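Local coordinates for protein putative peptidase (Clostridium acetobutylicum, PDB 3K9T) that binds one zinc ion per subunit and may take part in making modified polysaccharides, with no peptidase activity expected despite its aminopeptidase-like domain, at residues 183-188 with 248-253. Numbering follows the deposited sequence.
Sequences LLTTYT and GLVATC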
loop_
_atom_site.group_PDB
_atom_site.type_symbol
_atom_site.label_atom_id
_atom_site.label_comp_id
_atom_site.label_asym_id
_atom_site.label_seq_id
_atom_site.Cartn_x
_atom_site.Cartn_y
_atom_site.Cartn_z
ATOM N N LEU A 183 29.213 6.517 -7.202
ATOM C CA LEU A 183 29.685 6.185 -8.550
ATOM C C LEU A 183 28.791 6.835 -9.610
ATOM O O LEU A 183 27.569 6.688 -9.585
ATOM C CB LEU A 183 29.679 4.658 -8.740
ATOM C CG LEU A 183 30.172 4.043 -10.082
ATOM C CD1 LEU A 183 31.727 4.220 -10.372
ATOM C CD2 LEU A 183 29.744 2.579 -10.176
ATOM N N LEU A 184 29.397 7.566 -10.540
ATOM C CA LEU A 184 28.647 8.201 -11.604
ATOM C C LEU A 184 29.288 7.729 -12.884
ATOM O O LEU A 184 30.454 7.998 -13.106
ATOM C CB LEU A 184 28.723 9.726 -11.475
ATOM C CG LEU A 184 28.077 10.232 -10.180
ATOM C CD1 LEU A 184 28.412 11.653 -9.957
ATOM C CD2 LEU A 184 26.574 10.073 -10.262
ATOM N N THR A 185 28.540 7.016 -13.720
ATOM C CA THR A 185 29.108 6.414 -14.905
ATOM C C THR A 185 28.415 6.934 -16.147
ATOM O O THR A 185 27.257 7.358 -16.097
ATOM C CB THR A 185 28.972 4.867 -14.859
ATOM O OG1 THR A 185 27.668 4.458 -15.314
ATOM C CG2 THR A 185 29.209 4.354 -13.453
ATOM N N THR A 186 29.118 6.904 -17.267
ATOM C CA THR A 186 28.486 7.210 -18.538
ATOM C C THR A 186 29.239 6.453 -19.642
ATOM O O THR A 186 30.405 6.062 -19.445
ATOM C CB THR A 186 28.420 8.724 -18.783
ATOM O OG1 THR A 186 27.489 8.987 -19.839
ATOM C CG2 THR A 186 29.819 9.311 -19.119
ATOM N N TYR A 187 28.596 6.262 -20.801
ATOM C CA TYR A 187 29.195 5.442 -21.849
ATOM C C TYR A 187 29.699 6.231 -23.078
ATOM O O TYR A 187 29.058 7.152 -23.576
ATOM C CB TYR A 187 28.284 4.238 -22.198
ATOM C CG TYR A 187 26.880 4.595 -22.584
ATOM C CD1 TYR A 187 26.591 4.938 -23.877
ATOM C CD2 TYR A 187 25.839 4.591 -21.657
ATOM C CE1 TYR A 187 25.342 5.277 -24.261
ATOM C CE2 TYR A 187 24.554 4.916 -22.046
ATOM C CZ TYR A 187 24.312 5.275 -23.351
ATOM O OH TYR A 187 23.046 5.641 -23.802
ATOM N N THR A 188 30.872 5.821 -23.559
ATOM C CA THR A 188 31.637 6.585 -24.546
ATOM C C THR A 188 31.685 6.006 -25.965
ATOM O O THR A 188 32.409 6.520 -26.823
ATOM C CB THR A 188 33.044 6.702 -24.046
ATOM O OG1 THR A 188 33.485 5.393 -23.671
ATOM C CG2 THR A 188 33.081 7.650 -22.835
ATOM N N GLY A 248 24.946 4.854 -6.797
ATOM C CA GLY A 248 25.441 5.269 -8.094
ATOM C C GLY A 248 24.353 5.667 -9.057
ATOM O O GLY A 248 23.207 5.330 -8.852
ATOM N N LEU A 249 24.736 6.396 -10.102
ATOM C CA LEU A 249 23.824 6.819 -11.147
ATOM C C LEU A 249 24.493 6.667 -12.509
ATOM O O LEU A 249 25.643 7.033 -12.648
ATOM C CB LEU A 249 23.421 8.298 -10.944
ATOM C CG LEU A 249 22.425 8.683 -9.850
ATOM C CD1 LEU A 249 22.352 10.188 -9.721
ATOM C CD2 LEU A 249 21.058 8.086 -10.136
ATOM N N VAL A 250 23.781 6.128 -13.499
ATOM C CA VAL A 250 24.260 6.086 -14.866
ATOM C C VAL A 250 23.605 7.294 -15.607
ATOM O O VAL A 250 22.377 7.442 -15.658
ATOM C CB VAL A 250 23.888 4.773 -15.566
ATOM C CG1 VAL A 250 24.257 4.846 -17.039
ATOM C CG2 VAL A 250 24.517 3.528 -14.875
ATOM N N ALA A 251 24.435 8.159 -16.179
ATOM C CA ALA A 251 23.951 9.349 -16.842
ATOM C C ALA A 251 23.937 9.129 -18.351
ATOM O O ALA A 251 24.960 8.851 -18.971
ATOM C CB ALA A 251 24.815 10.556 -16.499
ATOM N N THR A 252 22.758 9.273 -18.939
ATOM C CA THR A 252 22.613 9.221 -20.369
ATOM C C THR A 252 21.362 9.997 -20.728
ATOM O O THR A 252 20.528 10.246 -19.858
ATOM C CB THR A 252 22.512 7.775 -20.860
ATOM O OG1 THR A 252 22.300 7.798 -22.257
ATOM C CG2 THR A 252 21.375 7.012 -20.188
ATOM N N CYS A 253 21.259 10.409 -21.987
ATOM C CA CYS A 253 20.058 11.078 -22.498
ATOM C C CYS A 253 19.592 12.233 -21.632
ATOM O O CYS A 253 18.403 12.337 -21.337
ATOM C CB CYS A 253 18.918 10.058 -22.635
ATOM S SG CYS A 253 19.284 8.732 -23.821
#
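Y187 and T252 meet through their hydroxyls, which pair with the phenol OH 2.8 Å from T252 OG1. The tyrosine reaches its partner because CG sits between its own backbone N and carbonyl carbon (chi1 55°), which swings the ring across to segment 248-253, where it lies oblique to T252, with CE2 3.7 Å from T252 CB and CZ nearest OG1. The strongest polar partner of the phenol is zinc ligand D196, to which it hydrogen-bonds, and the ring meets that of H190, a second ligand.

One residue earlier, T186 takes over the bonding with its side chain. OG1, turned anti to the backbone N (chi1 -164°), donates to A251 O at 2.7 Å, tilted slightly from the carbonyl plane; N197, by its ND2, bonds the same hydroxyl, so two partners fix its rotation.

Behind this, the backbones pair regularly in parallel: L249 N to L183 O, T185 N to L249 O, and A251 N to T185 O, the last at 2.9 Å and nearly straight (171°). On one face L184 and L249 run side by side, CD2 of the former 3.7 Å from CB of the latter, near I204 of helix 194-211. On the other, T185 OG1 abuts V250 CG2 at 3.3 Å.

All ten touching residues are buried, as befits neighbouring central strands of a mixed sheet. Two of the three zinc ligands, H190 and D196, follow strand 181-187, and H325 completes the site, consistent with the aminopeptidase-like (M28-like) fold, in which metal ligands follow the C-terminal ends of central strands.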